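Local coordinates for protein alpha-glucosidase (Bacteroides thetaiotaomicron, PDB 5XFM) that probably hydrolyses terminal beta-L-arabinopyranosides and alpha-galactosides, as a bifunctional calcium-containing member of glycoside hydrolase family 97, at residues 48-54 with 143-149; 216-220 with 249-253; 515-519 with 543-547. The protein carries 1 engineered substitution. All blocks are in the same frame, centred on the assembly; numbering follows the deposited sequence.

Interaction 1 of 3, residues 48-54 with 143-149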
loop_
_atom_site.group_PDB
_atom_site.type_symbol
_atom_site.label_atom_id
_atom_site.label_comp_id
_atom_site.label_asym_id
_atom_site.label_seq_id
_atom_site.Cartn_x
_atom_site.Cartn_y
_atom_site.Cartn_z
ATOM N N THR A 48 7.111 26.665 -5.595
ATOM C CA THR A 48 8.106 25.609 -5.695
ATOM C C THR A 48 7.738 24.467 -4.752
ATOM O O THR A 48 7.577 24.670 -3.543
ATOM C CB THR A 48 9.525 26.125 -5.348
ATOM O OG1 THR A 48 9.831 27.283 -6.134
ATOM C CG2 THR A 48 10.572 25.047 -5.609
ATOM N N MET A 49 7.617 23.266 -5.309
ATOM C CA MET A 49 7.267 22.086 -4.528
ATOM C C MET A 49 8.460 21.143 -4.462
ATOM O O MET A 49 8.757 20.557 -3.417
ATOM C CB MET A 49 6.054 21.394 -5.140
ATOM C CG MET A 49 4.864 22.318 -5.306
ATOM S SD MET A 49 4.280 22.928 -3.718
ATOM C CE MET A 49 3.408 21.485 -3.116
ATOM N N LEU A 50 9.144 20.998 -5.591
ATOM C CA LEU A 50 10.446 20.353 -5.597
ATOM C C LEU A 50 11.435 21.310 -6.219
ATOM O O LEU A 50 11.189 21.848 -7.296
ATOM C CB LEU A 50 10.430 19.043 -6.390
ATOM C CG LEU A 50 9.899 17.770 -5.731
ATOM C CD1 LEU A 50 8.384 17.750 -5.799
ATOM C CD2 LEU A 50 10.479 16.546 -6.431
ATOM N N GLU A 51 12.538 21.555 -5.530
ATOM C CA GLU A 51 13.615 22.313 -6.132
ATOM C C GLU A 51 14.414 21.408 -7.053
ATOM O O GLU A 51 14.059 20.246 -7.264
ATOM C CB GLU A 51 14.489 22.979 -5.073
ATOM C CG GLU A 51 13.685 23.931 -4.200
ATOM C CD GLU A 51 14.529 24.687 -3.217
ATOM O OE1 GLU A 51 15.363 24.057 -2.539
ATOM O OE2 GLU A 51 14.391 25.927 -3.164
ATOM N N LYS A 52 15.487 21.950 -7.608
ATOM C CA LYS A 52 16.296 21.221 -8.565
ATOM C C LYS A 52 16.766 19.884 -7.994
ATOM O O LYS A 52 17.552 19.819 -7.044
ATOM C CB LYS A 52 17.460 22.102 -8.980
ATOM C CG LYS A 52 16.977 23.278 -9.827
ATOM C CD LYS A 52 18.094 24.209 -10.195
ATOM C CE LYS A 52 19.132 23.490 -11.001
ATOM N NZ LYS A 52 19.743 24.397 -12.008
ATOM N N SER A 53 16.240 18.819 -8.591
ATOM C CA SER A 53 16.411 17.456 -8.098
ATOM C C SER A 53 17.150 16.616 -9.127
ATOM O O SER A 53 16.831 16.668 -10.310
ATOM C CB SER A 53 15.051 16.826 -7.794
ATOM O OG SER A 53 14.325 17.583 -6.840
ATOM N N PRO A 54 18.135 15.834 -8.681
ATOM C CA PRO A 54 19.045 15.150 -9.603
ATOM C C PRO A 54 18.367 14.064 -10.443
ATOM O O PRO A 54 17.401 13.430 -10.006
ATOM C CB PRO A 54 20.100 14.534 -8.671
ATOM C CG PRO A 54 19.927 15.224 -7.359
ATOM C CD PRO A 54 18.490 15.594 -7.277
ATOM N N GLN A 143 21.145 8.069 -9.610
ATOM C CA GLN A 143 21.393 9.386 -9.039
ATOM C C GLN A 143 20.052 10.078 -8.763
ATOM O O GLN A 143 19.990 11.084 -8.057
ATOM C CB GLN A 143 22.269 10.215 -9.981
ATOM C CG GLN A 143 22.499 11.660 -9.573
ATOM C CD GLN A 143 23.682 12.274 -10.297
ATOM O OE1 GLN A 143 24.828 12.108 -9.885
ATOM N NE2 GLN A 143 23.409 12.973 -11.393
ATOM N N THR A 144 18.986 9.515 -9.335
ATOM C CA THR A 144 17.621 10.037 -9.218
ATOM C C THR A 144 17.317 10.547 -7.818
ATOM O O THR A 144 17.478 9.824 -6.830
ATOM C CB THR A 144 16.579 8.954 -9.579
ATOM O OG1 THR A 144 16.922 8.346 -10.831
ATOM C CG2 THR A 144 15.172 9.547 -9.656
ATOM N N GLY A 145 16.864 11.793 -7.734
ATOM C CA GLY A 145 16.660 12.422 -6.439
ATOM C C GLY A 145 15.425 13.296 -6.324
ATOM O O GLY A 145 14.713 13.542 -7.300
ATOM N N PHE A 146 15.163 13.728 -5.097
ATOM C CA PHE A 146 14.060 14.618 -4.762
ATOM C C PHE A 146 14.549 15.645 -3.736
ATOM O O PHE A 146 14.887 15.292 -2.598
ATOM C CB PHE A 146 12.870 13.822 -4.223
ATOM C CG PHE A 146 12.515 12.630 -5.068
ATOM C CD1 PHE A 146 13.110 11.400 -4.843
ATOM C CD2 PHE A 146 11.606 12.747 -6.104
ATOM C CE1 PHE A 146 12.794 10.311 -5.627
ATOM C CE2 PHE A 146 11.287 11.656 -6.894
ATOM C CZ PHE A 146 11.883 10.440 -6.654
ATOM N N ARG A 147 14.619 16.903 -4.157
ATOM C CA ARG A 147 15.081 17.990 -3.306
ATOM C C ARG A 147 13.908 18.894 -2.941
ATOM O O ARG A 147 13.094 19.229 -3.794
ATOM C CB ARG A 147 16.180 18.790 -4.004
ATOM C CG ARG A 147 16.850 19.804 -3.111
ATOM C CD ARG A 147 17.894 20.639 -3.841
ATOM N NE ARG A 147 18.918 19.857 -4.536
ATOM C CZ ARG A 147 20.124 19.606 -4.029
ATOM N NH1 ARG A 147 20.425 20.035 -2.814
ATOM N NH2 ARG A 147 21.023 18.908 -4.715
ATOM N N PHE A 148 13.795 19.251 -1.667
ATOM C CA PHE A 148 12.627 19.994 -1.192
ATOM C C PHE A 148 12.945 21.399 -0.695
ATOM O O PHE A 148 14.077 21.678 -0.305
ATOM C CB PHE A 148 11.921 19.206 -0.085
ATOM C CG PHE A 148 11.361 17.900 -0.551
ATOM C CD1 PHE A 148 10.092 17.834 -1.106
ATOM C CD2 PHE A 148 12.104 16.739 -0.446
ATOM C CE1 PHE A 148 9.573 16.625 -1.540
ATOM C CE2 PHE A 148 11.591 15.532 -0.880
ATOM C CZ PHE A 148 10.325 15.478 -1.428
ATOM N N PRO A 149 11.942 22.295 -0.726
ATOM C CA PRO A 149 12.140 23.614 -0.117
ATOM C C PRO A 149 12.504 23.504 1.355
ATOM O O PRO A 149 12.035 22.611 2.058
ATOM C CB PRO A 149 10.783 24.295 -0.296
ATOM C CG PRO A 149 10.181 23.620 -1.470
ATOM C CD PRO A 149 10.643 22.192 -1.411
#
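Ser-53 OG is gripped twice: it accepts a nearly straight bond (164° at the hydrogen) from the backbone N of Arg-147 at 2.8 Å, and gives its own proton to Glu-51 O, 2.7 Å from OG. This joins strands 47-59 and 136-147, antiparallel neighbours in a sheet of the N-terminal domain. Serine suits the place because its short OG can bond its own strand and the one across, standing in for a backbone acceptor. Against strand 39-44 the first strand carries a classic beta bulge, Met-49 and Leu-50 both facing Val-42. Further along, Gly-145 N donates to Pro-54 O at 2.9 Å. A beta-carbon on Gly-145 would come too close to Pro-54 CD, consistent with a glycine at this point. Pro-54 lays CB against Gln-143 O, 3.5 Å away. On the buried side Leu-50 and Phe-146 lie side by side, CD2 of the leucine meeting the ring edge at CD2, 4.0 Å off. The far end of Arg-147 is held by Glu-228 in a salt bridge. With CG anti to its backbone N (chi1 -171°), Arg-147 leads toward the partner strand and then bends at chi3, bringing NE within 2.9 Å of Lys-52 O, which lies close to the guanidinium plane.

Interaction 2 of 3, residues 216-220 with 249-253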
loop_
_atom_site.group_PDB
_atom_site.type_symbol
_atom_site.label_atom_id
_atom_site.label_comp_id
_atom_site.label_asym_id
_atom_site.label_seq_id
_atom_site.Cartn_x
_atom_site.Cartn_y
_atom_site.Cartn_z
ATOM N N SER A 216 9.831 -8.278 -11.965
ATOM C CA SER A 216 11.031 -9.103 -11.992
ATOM C C SER A 216 12.222 -8.421 -12.674
ATOM O O SER A 216 13.361 -8.859 -12.524
ATOM C CB SER A 216 10.720 -10.449 -12.660
ATOM O OG SER A 216 10.416 -10.295 -14.030
ATOM N N ARG A 217 11.958 -7.362 -13.436
ATOM C CA ARG A 217 13.005 -6.712 -14.224
ATOM C C ARG A 217 13.800 -5.651 -13.454
ATOM O O ARG A 217 14.673 -5.001 -14.017
ATOM C CB ARG A 217 12.400 -6.098 -15.491
ATOM C CG ARG A 217 12.139 -7.132 -16.587
ATOM C CD ARG A 217 11.186 -6.631 -17.658
ATOM N NE ARG A 217 9.843 -6.396 -17.134
ATOM C CZ ARG A 217 8.924 -5.645 -17.737
ATOM N NH1 ARG A 217 9.201 -5.044 -18.890
ATOM N NH2 ARG A 217 7.727 -5.489 -17.184
ATOM N N TYR A 218 13.526 -5.488 -12.164
ATOM C CA TYR A 218 14.260 -4.500 -11.383
ATOM C C TYR A 218 14.252 -4.870 -9.906
ATOM O O TYR A 218 13.699 -5.895 -9.512
ATOM C CB TYR A 218 13.652 -3.111 -11.576
ATOM C CG TYR A 218 14.635 -1.952 -11.667
ATOM C CD1 TYR A 218 15.328 -1.697 -12.847
ATOM C CD2 TYR A 218 14.817 -1.079 -10.601
ATOM C CE1 TYR A 218 16.198 -0.627 -12.959
ATOM C CE2 TYR A 218 15.690 0.003 -10.701
ATOM C CZ TYR A 218 16.378 0.224 -11.885
ATOM O OH TYR A 218 17.245 1.292 -11.998
ATOM N N CYS A 219 14.864 -4.018 -9.095
ATOM C CA CYS A 219 14.811 -4.160 -7.651
ATOM C C CYS A 219 13.779 -3.180 -7.107
ATOM O O CYS A 219 13.397 -2.235 -7.796
ATOM C CB CYS A 219 16.184 -3.887 -7.036
ATOM S SG CYS A 219 16.802 -2.220 -7.392
ATOM N N GLY A 220 13.324 -3.408 -5.880
ATOM C CA GLY A 220 12.513 -2.422 -5.189
ATOM C C GLY A 220 13.446 -1.347 -4.667
ATOM O O GLY A 220 14.557 -1.651 -4.241
ATOM N N ALA A 249 22.624 -4.665 -7.514
ATOM C CA ALA A 249 22.341 -3.912 -8.743
ATOM C C ALA A 249 21.427 -4.686 -9.688
ATOM O O ALA A 249 21.671 -5.856 -9.976
ATOM C CB ALA A 249 23.627 -3.545 -9.449
ATOM N N PRO A 250 20.336 -4.042 -10.129
ATOM C CA PRO A 250 19.358 -4.630 -11.047
ATOM C C PRO A 250 19.890 -4.757 -12.475
ATOM O O PRO A 250 20.646 -3.913 -12.951
ATOM C CB PRO A 250 18.192 -3.642 -10.988
ATOM C CG PRO A 250 18.837 -2.348 -10.685
ATOM C CD PRO A 250 19.949 -2.677 -9.731
ATOM N N ALA A 251 19.466 -5.810 -13.155
ATOM C CA ALA A 251 19.956 -6.116 -14.482
ATOM C C ALA A 251 18.779 -6.431 -15.384
ATOM O O ALA A 251 17.813 -7.049 -14.939
ATOM C CB ALA A 251 20.924 -7.279 -14.435
ATOM N N PHE A 252 18.835 -5.982 -16.636
ATOM C CA PHE A 252 17.761 -6.304 -17.575
ATOM C C PHE A 252 18.199 -6.248 -19.034
ATOM O O PHE A 252 19.326 -5.863 -19.348
ATOM C CB PHE A 252 16.551 -5.386 -17.348
ATOM C CG PHE A 252 16.896 -3.933 -17.224
ATOM C CD1 PHE A 252 17.217 -3.385 -15.987
ATOM C CD2 PHE A 252 16.887 -3.110 -18.338
ATOM C CE1 PHE A 252 17.527 -2.047 -15.866
ATOM C CE2 PHE A 252 17.197 -1.768 -18.227
ATOM C CZ PHE A 252 17.515 -1.234 -16.989
ATOM N N ALA A 253 17.305 -6.686 -19.916
ATOM C CA ALA A 253 17.577 -6.722 -21.348
ATOM C C ALA A 253 17.488 -5.341 -22.001
ATOM O O ALA A 253 16.702 -4.494 -21.577
ATOM C CB ALA A 253 16.618 -7.680 -22.030
#
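Pro-250 CG sits over the centre of the Tyr-218 ring, 3.8 Å from the ring centroid and 13° off the normal, a CH-pi contact in which the flat aromatic face receives the rigid pyrrolidine. The same carbon also touches Cys-219 SG at 3.9 Å, so the proline meets two consecutive side chains of the loop that follows strand 206-212. Phe-252 approaches Tyr-218 differently. Its CE1 comes to 3.5 Å from Tyr-218 CE1, at the tyrosine's edge, while the two ring planes are inclined at 38°, neither stacked nor T-shaped. Phe-252 holds CG between its backbone N and carbonyl carbon (chi1 47°), which swings the ring toward the loop and sets CD1 3.6 Å from Arg-217 O. Side chains alternate here, so Pro-250 and Phe-252 face the loop while Ala-251 points away. Tyrosine suits its place because its ring packs while its OH reaches a hydrogen bond with Glu-142. With an alanine here, Pro-250 CG would probably lose the ring it rests on, and Glu-142 this hydroxyl partner, and a gap is likely to open beside Phe-252. Both segments belong to the N-terminal beta domain, and Gln-410, bonded to Ser-216 O and Ala-251 N, links them to helix 410-425 of the TIM-barrel domain. The side-chain contact is largely apolar, so it probably rests mainly on dispersion and close fit, with Arg-217 O the polar atom set against the phenylalanine ring.

Interaction 3 of 3, residues 515-519 with 543-547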
loop_
_atom_site.group_PDB
_atom_site.type_symbol
_atom_site.label_atom_id
_atom_site.label_comp_id
_atom_site.label_asym_id
_atom_site.label_seq_id
_atom_site.Cartn_x
_atom_site.Cartn_y
_atom_site.Cartn_z
ATOM N N GLN A 515 -13.599 1.548 15.321
ATOM C CA GLN A 515 -13.283 0.293 14.647
ATOM C C GLN A 515 -14.117 0.062 13.399
ATOM O O GLN A 515 -13.600 -0.418 12.392
ATOM C CB GLN A 515 -13.448 -0.890 15.610
ATOM C CG GLN A 515 -12.500 -0.845 16.790
ATOM C CD GLN A 515 -11.053 -0.987 16.340
ATOM O OE1 GLN A 515 -10.730 -1.847 15.518
ATOM N NE2 GLN A 515 -10.177 -0.148 16.880
ATOM N N LEU A 516 -15.416 0.335 13.493
ATOM C CA LEU A 516 -16.325 0.195 12.362
ATOM C C LEU A 516 -15.903 1.145 11.224
ATOM O O LEU A 516 -15.834 0.751 10.056
ATOM C CB LEU A 516 -17.771 0.454 12.808
ATOM C CG LEU A 516 -18.327 -0.446 13.931
ATOM C CD1 LEU A 516 -19.796 -0.158 14.202
ATOM C CD2 LEU A 516 -18.129 -1.938 13.661
ATOM N N ALA A 517 -15.599 2.388 11.591
ATOM C CA ALA A 517 -15.115 3.400 10.659
ATOM C C ALA A 517 -13.845 2.938 9.960
ATOM O O ALA A 517 -13.605 3.257 8.794
ATOM C CB ALA A 517 -14.862 4.715 11.388
ATOM N N THR A 518 -13.030 2.189 10.692
ATOM C CA THR A 518 -11.766 1.685 10.172
ATOM C C THR A 518 -11.957 0.661 9.033
ATOM O O THR A 518 -11.075 0.484 8.194
ATOM C CB THR A 518 -10.943 1.073 11.344
ATOM O OG1 THR A 518 -10.159 2.102 11.960
ATOM C CG2 THR A 518 -10.025 -0.049 10.896
ATOM N N THR A 519 -13.123 0.025 8.966
ATOM C CA THR A 519 -13.404 -0.887 7.854
ATOM C C THR A 519 -13.611 -0.123 6.544
ATOM O O THR A 519 -13.459 -0.674 5.450
ATOM C CB THR A 519 -14.640 -1.783 8.139
ATOM O OG1 THR A 519 -15.835 -0.990 8.175
ATOM C CG2 THR A 519 -14.465 -2.522 9.467
ATOM N N CYS A 543 -23.111 -3.149 15.991
ATOM C CA CYS A 543 -21.767 -3.305 15.444
ATOM C C CYS A 543 -21.663 -4.562 14.577
ATOM O O CYS A 543 -21.194 -4.514 13.438
ATOM C CB CYS A 543 -20.728 -3.349 16.565
ATOM S SG CYS A 543 -20.594 -1.812 17.512
ATOM N N MET A 544 -22.111 -5.687 15.118
ATOM C CA MET A 544 -22.016 -6.946 14.396
ATOM C C MET A 544 -22.924 -6.944 13.173
ATOM O O MET A 544 -22.595 -7.541 12.138
ATOM C CB MET A 544 -22.360 -8.102 15.329
ATOM C CG MET A 544 -21.445 -8.160 16.532
ATOM S SD MET A 544 -19.721 -8.211 16.012
ATOM C CE MET A 544 -19.672 -9.815 15.199
ATOM N N ASP A 545 -24.045 -6.238 13.295
ATOM C CA ASP A 545 -24.974 -6.052 12.190
ATOM C C ASP A 545 -24.302 -5.273 11.078
ATOM O O ASP A 545 -24.426 -5.629 9.907
ATOM C CB ASP A 545 -26.253 -5.337 12.640
ATOM C CG ASP A 545 -27.214 -6.262 13.369
ATOM O OD1 ASP A 545 -27.220 -7.473 13.066
ATOM O OD2 ASP A 545 -27.981 -5.777 14.226
ATOM N N PHE A 546 -23.602 -4.201 11.438
ATOM C CA PHE A 546 -22.849 -3.461 10.435
ATOM C C PHE A 546 -21.824 -4.367 9.754
ATOM O O PHE A 546 -21.741 -4.407 8.521
ATOM C CB PHE A 546 -22.121 -2.264 11.042
ATOM C CG PHE A 546 -21.143 -1.613 10.092
ATOM C CD1 PHE A 546 -21.580 -0.688 9.157
ATOM C CD2 PHE A 546 -19.802 -1.956 10.104
ATOM C CE1 PHE A 546 -20.695 -0.102 8.274
ATOM C CE2 PHE A 546 -18.914 -1.375 9.219
ATOM C CZ PHE A 546 -19.358 -0.448 8.308
ATOM N N MET A 547 -21.049 -5.092 10.561
ATOM C CA MET A 547 -19.971 -5.927 10.031
ATOM C C MET A 547 -20.518 -6.995 9.091
ATOM O O MET A 547 -19.808 -7.480 8.211
ATOM C CB MET A 547 -19.165 -6.565 11.159
ATOM C CG MET A 547 -18.306 -5.562 11.908
ATOM S SD MET A 547 -17.249 -4.628 10.787
ATOM C CE MET A 547 -16.180 -5.916 10.156
#
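Leu-516 opens the contact by sending its two methyls to different partners on helix 541-549. CD1 lies 3.8 Å from Cys-543 SG; CD2 meets both Phe-546 CD2, at 3.9 Å, and Met-547 CG. With CG turned away from its carbonyl carbon (chi1 -58°), the branched end reaches across between the helices, so that leucine's fork can serve these partners separately. Three residues on, almost one turn, Thr-519 directs its side chain at the same neighbours. Its OG1 donates to Leu-516 O at 2.6 Å, in the carbonyl plane, and since Thr-519 N also bonds that oxygen, the carbonyl holds two donors. The hydroxyl, paired within its own helix, can therefore sit in an apolar interface, 3.3 Å from Phe-546 CE2 at the ring edge. The methyl CG2 rests 3.7 Å from Met-547 SD; the methionine, bent at chi2 and chi3, crosses it with SD and CE against the methyl. Phe-546 also packs edge-to-face with Tyr-607, carrying the contact toward the C-terminal beta domain. The short axis segments run 7° apart, 10.8 Å at closest approach. Helices 512-521 and 541-549 come before and after strand 526-528 of the parallel sheet, as in successive beta-alpha units of a TIM barrel, the fold of this catalytic domain.

Interactions 1 and 2 both belong to the N-terminal domain and reach one sheet, in which strands 136-147 and 251-253 are neighbours; their centres are 24 Å apart and their nearest atoms about 7 Å, so they share a framework without touching. Glu-142, the partner of the tyrosine in interaction 2, also bonds to Thr-144 of interaction 1. Interaction 3 lies in the catalytic domain on the other side of the chain's centre, its centre 42 Å from each of the others. The calcium ion is held by Glu-174 of the N-terminal domain with Glu-452 and Glu-458 of the catalytic domain, and none of these ligands belongs to the three contacts.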